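Local coordinates for capsule biosynthesis protein CapD proenzyme (Bacillus anthracis, PDB 3G9K) that cleaves the poly-gamma-D-glutamate capsule of the anthrax bacillus and transfers its fragments to the amino group of meso-diaminopimelic acid in peptidoglycan, at residues A47-V50 / V51-L55; S269-E272 / E273-R276. All coordinates share one frame; numbering follows the deposited sequence.

Interaction 1: residues A47-V50 / V51-L55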
loop_
_atom_site.group_PDB
_atom_site.type_symbol
_atom_site.label_atom_id
_atom_site.label_comp_id
_atom_site.label_asym_id
_atom_site.label_seq_id
_atom_site.Cartn_x
_atom_site.Cartn_y
_atom_site.Cartn_z
ATOM N N ALA A 47 0.351 9.549 -13.906
ATOM C CA ALA A 47 -0.532 9.828 -12.785
ATOM C C ALA A 47 -0.062 9.162 -11.484
ATOM O O ALA A 47 -0.213 9.732 -10.424
ATOM C CB ALA A 47 -1.969 9.400 -13.105
ATOM N N ALA A 48 0.457 7.945 -11.564
ATOM C CA ALA A 48 0.920 7.222 -10.369
ATOM C C ALA A 48 2.135 7.924 -9.709
ATOM O O ALA A 48 2.267 7.963 -8.491
ATOM C CB ALA A 48 1.296 5.760 -10.750
ATOM N N ILE A 49 2.996 8.520 -10.528
ATOM C CA ILE A 49 4.153 9.240 -10.019
ATOM C C ILE A 49 3.681 10.494 -9.324
ATOM O O ILE A 49 4.146 10.842 -8.210
ATOM C CB ILE A 49 5.151 9.615 -11.151
ATOM C CG1 ILE A 49 5.817 8.349 -11.677
ATOM C CG2 ILE A 49 6.139 10.666 -10.653
ATOM C CD1 ILE A 49 6.576 8.469 -13.040
ATOM N N VAL A 50 2.764 11.185 -9.970
ATOM C CA VAL A 50 2.158 12.391 -9.373
ATOM C C VAL A 50 1.467 12.054 -8.033
ATOM O O VAL A 50 1.689 12.705 -7.020
ATOM C CB VAL A 50 1.145 13.001 -10.331
ATOM C CG1 VAL A 50 0.349 14.029 -9.634
ATOM C CG2 VAL A 50 1.876 13.592 -11.570
ATOM N N VAL A 51 0.608 11.052 -8.057
ATOM C CA VAL A 51 -0.092 10.559 -6.878
ATOM C C VAL A 51 0.889 10.141 -5.787
ATOM O O VAL A 51 0.668 10.441 -4.622
ATOM C CB VAL A 51 -1.070 9.393 -7.208
ATOM C CG1 VAL A 51 -1.572 8.709 -5.927
ATOM C CG2 VAL A 51 -2.290 9.887 -8.049
ATOM N N SER A 52 1.934 9.404 -6.147
ATOM C CA SER A 52 2.886 8.918 -5.100
ATOM C C SER A 52 3.562 10.074 -4.387
ATOM O O SER A 52 3.596 10.138 -3.155
ATOM C CB SER A 52 3.935 7.997 -5.660
ATOM O OG SER A 52 3.330 6.824 -6.106
ATOM N N TYR A 53 4.050 11.027 -5.157
ATOM C CA TYR A 53 4.634 12.230 -4.556
ATOM C C TYR A 53 3.652 13.134 -3.725
ATOM O O TYR A 53 4.013 13.683 -2.687
ATOM C CB TYR A 53 5.371 13.022 -5.646
ATOM C CG TYR A 53 6.830 12.671 -5.834
ATOM C CD1 TYR A 53 7.262 11.943 -6.925
ATOM C CD2 TYR A 53 7.783 13.137 -4.944
ATOM C CE1 TYR A 53 8.660 11.669 -7.120
ATOM C CE2 TYR A 53 9.104 12.867 -5.114
ATOM C CZ TYR A 53 9.548 12.127 -6.204
ATOM O OH TYR A 53 10.880 11.885 -6.304
ATOM N N VAL A 54 2.418 13.313 -4.185
ATOM C CA VAL A 54 1.399 14.067 -3.449
ATOM C C VAL A 54 1.084 13.434 -2.070
ATOM O O VAL A 54 1.050 14.125 -1.053
ATOM C CB VAL A 54 0.104 14.223 -4.317
ATOM C CG1 VAL A 54 -1.086 14.618 -3.458
ATOM C CG2 VAL A 54 0.382 15.207 -5.476
ATOM N N LEU A 55 0.948 12.117 -2.054
ATOM C CA LEU A 55 0.689 11.312 -0.869
ATOM C C LEU A 55 1.839 11.489 0.111
ATOM O O LEU A 55 1.598 11.647 1.318
ATOM C CB LEU A 55 0.467 9.837 -1.235
ATOM C CG LEU A 55 -0.915 9.521 -1.826
ATOM C CD1 LEU A 55 -0.867 8.108 -2.348
ATOM C CD2 LEU A 55 -2.042 9.748 -0.818
#
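With chi1 of Ser52 at -66°, OG sits beside its own backbone N and swings back along the helix onto the carbonyl of Ala48, donating a hydrogen bond of 2.8 Å from Ser52 OG to Ala48 O. The amide takes the same acceptor, Ser52 N lying 2.8 Å from Ala48 O, so one oxygen is gripped by two donors that arrive from opposite faces of its carbonyl plane. Ile49 places CG2 anti to its backbone N, where this methyl runs alongside Tyr53 and meets CD1 of the ring at 4.1 Å. The edge of that ring also faces Ile49 O, 3.5 Å from Tyr53 CD1 and near the ring plane. These are i to i+4 contacts in the buried middle of helix 44-58, in the large-subunit part of a gamma-glutamyltransferase, a member of the Ntn-hydrolase superfamily. Helices 28-39, 104-115 and 120-133 pack around it, and Phe104 meets the Tyr53 ring edge-to-face. Phe4 of the other chain packs on Val51 and Ser52, and Asn18 ND2 of that chain makes a weak hydrogen bond with Ser52 OG. Val50 CG1 and Val54 CG2 make a looser contact at 4.3 Å, and Val54 N donates to Val50 O (3.0 Å).

Interaction 2: residues S269-E272 / E273-R276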
loop_
_atom_site.group_PDB
_atom_site.type_symbol
_atom_site.label_atom_id
_atom_site.label_comp_id
_atom_site.label_asym_id
_atom_site.label_seq_id
_atom_site.Cartn_x
_atom_site.Cartn_y
_atom_site.Cartn_z
ATOM N N SER A 269 -13.451 -19.282 11.712
ATOM C CA SER A 269 -12.584 -20.398 12.027
ATOM C C SER A 269 -11.931 -20.975 10.761
ATOM O O SER A 269 -10.743 -21.270 10.768
ATOM C CB SER A 269 -13.345 -21.476 12.814
ATOM O OG SER A 269 -12.477 -22.556 13.102
ATOM N N LYS A 270 -12.691 -21.075 9.691
ATOM C CA LYS A 270 -12.189 -21.621 8.444
ATOM C C LYS A 270 -11.162 -20.684 7.799
ATOM O O LYS A 270 -10.330 -21.098 7.064
ATOM C CB LYS A 270 -13.341 -21.915 7.491
ATOM C CG LYS A 270 -14.058 -23.249 7.737
ATOM C CD LYS A 270 -15.153 -23.500 6.740
ATOM C CE LYS A 270 -15.610 -24.965 6.696
ATOM N NZ LYS A 270 -16.550 -25.269 5.609
HETATM N N MSE A 271 -11.336 -19.349 8.005
HETATM C CA MSE A 271 -10.389 -18.347 7.514
HETATM C C MSE A 271 -9.099 -18.392 8.327
HETATM O O MSE A 271 -8.003 -18.227 7.775
HETATM C CB MSE A 271 -10.997 -16.937 7.538
HETATM C CG MSE A 271 -11.858 -16.596 6.324
HETATM SE SE MSE A 271 -10.891 -16.787 4.623
HETATM C CE MSE A 271 -12.350 -16.342 3.430
ATOM N N GLU A 272 -9.229 -18.724 9.640
ATOM C CA GLU A 272 -8.068 -18.792 10.475
ATOM C C GLU A 272 -7.225 -19.924 10.011
ATOM O O GLU A 272 -6.042 -19.865 10.057
ATOM C CB GLU A 272 -8.444 -19.050 11.917
ATOM C CG GLU A 272 -7.300 -18.997 12.895
ATOM C CD GLU A 272 -6.475 -20.275 12.991
ATOM O OE1 GLU A 272 -7.016 -21.349 12.783
ATOM O OE2 GLU A 272 -5.283 -20.179 13.271
ATOM N N GLU A 273 -7.872 -20.979 9.593
ATOM C CA GLU A 273 -7.160 -22.173 9.173
ATOM C C GLU A 273 -6.386 -21.888 7.885
ATOM O O GLU A 273 -5.195 -22.168 7.811
ATOM C CB GLU A 273 -8.139 -23.348 9.002
ATOM C CG GLU A 273 -8.828 -23.778 10.313
ATOM C CD GLU A 273 -10.093 -24.619 10.084
ATOM O OE1 GLU A 273 -10.111 -25.428 9.130
ATOM O OE2 GLU A 273 -11.067 -24.480 10.862
ATOM N N ILE A 274 -7.068 -21.291 6.901
ATOM C CA ILE A 274 -6.469 -20.956 5.592
ATOM C C ILE A 274 -5.276 -20.005 5.727
ATOM O O ILE A 274 -4.265 -20.171 5.038
ATOM C CB ILE A 274 -7.529 -20.345 4.628
ATOM C CG1 ILE A 274 -8.554 -21.405 4.209
ATOM C CG2 ILE A 274 -6.864 -19.755 3.375
ATOM C CD1 ILE A 274 -9.810 -20.861 3.554
ATOM N N SER A 275 -5.387 -19.019 6.623
ATOM C CA SER A 275 -4.317 -18.053 6.818
ATOM C C SER A 275 -3.095 -18.651 7.519
ATOM O O SER A 275 -1.980 -18.349 7.150
ATOM C CB SER A 275 -4.805 -16.805 7.560
ATOM O OG SER A 275 -5.374 -17.128 8.801
ATOM N N ARG A 276 -3.283 -19.490 8.535
ATOM C CA ARG A 276 -2.095 -20.062 9.184
ATOM C C ARG A 276 -1.415 -21.079 8.260
ATOM O O ARG A 276 -0.205 -21.124 8.211
ATOM C CB ARG A 276 -2.380 -20.602 10.589
ATOM C CG ARG A 276 -3.241 -21.802 10.658
ATOM C CD ARG A 276 -2.888 -22.727 11.847
ATOM N NE ARG A 276 -3.709 -23.921 11.669
ATOM C CZ ARG A 276 -4.923 -24.100 12.190
ATOM N NH1 ARG A 276 -5.448 -23.221 13.029
ATOM N NH2 ARG A 276 -5.604 -25.205 11.914
#
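The guanidinium of Arg276 carries the CA of Glu273 over the centre of one face, 4.2 Å above the plane, while the carboxylate of Glu272 approaches obliquely, the two planes turned 46° apart. This is an i to i+4 salt bridge on helix 264-284, in the large-subunit part of this gamma-glutamyltransferase family enzyme, an Ntn hydrolase. Its closest approach is Glu272 OE1 to Arg276 NH1 at 2.5 Å, a doubtfully short value; Glu272 OE2 lies farther from the same nitrogen, so the carboxylate engages NH1 unevenly. Glu272 leaves the helix with CG anti to its backbone N and then bends at chi2 (-82°), which turns the carboxylate toward the next turn. Arg276 starts with CG between its N and carbonyl carbon and bends at chi2 (148°), which brings the guanidinium over the CA of Glu273.

One turn earlier, Ser269 OG gives a weak hydrogen bond of 3.3 Å to Glu273 OE2. Lys133 of the other chain adds a weak bond to Ser269 and a long, weak ion pair with Glu273, so this serine and carboxylate border the subunit interface. Lys270 turns elsewhere, its NZ in a salt bridge with Asp260. On the buried side, selenomethionine Met271 sets SE 4.3 Å from Ile274 CD1, and both side chains pack on Ala252 of helix 242-254. The hydroxyl of Ser275 has two backbone acceptors within reach: Ser275 OG lies 3.0 Å from Met271 O and 3.1 Å from Glu272 O.

Interactions 1 and 2 are both contacts between successive turns of a single helix, following one another along the chain: 47-55 on helix 44-58, then 269-276 on helix 264-284. Their centres are 36 Å apart and their nearest atoms about 27 Å, so neither touches the other. They differ in depth. Interaction 1 is centred about 10 Å from the centre of the chain, with all its touching residues buried, whereas interaction 2 lies about 27 Å out and ends in an exposed arginine. In both, the other chain packs against part of the helix. As in gamma-glutamyltransferases generally, the nucleophile is probably the N-terminal threonine of the small chain, so both contacts probably belong to the scaffold of the large one.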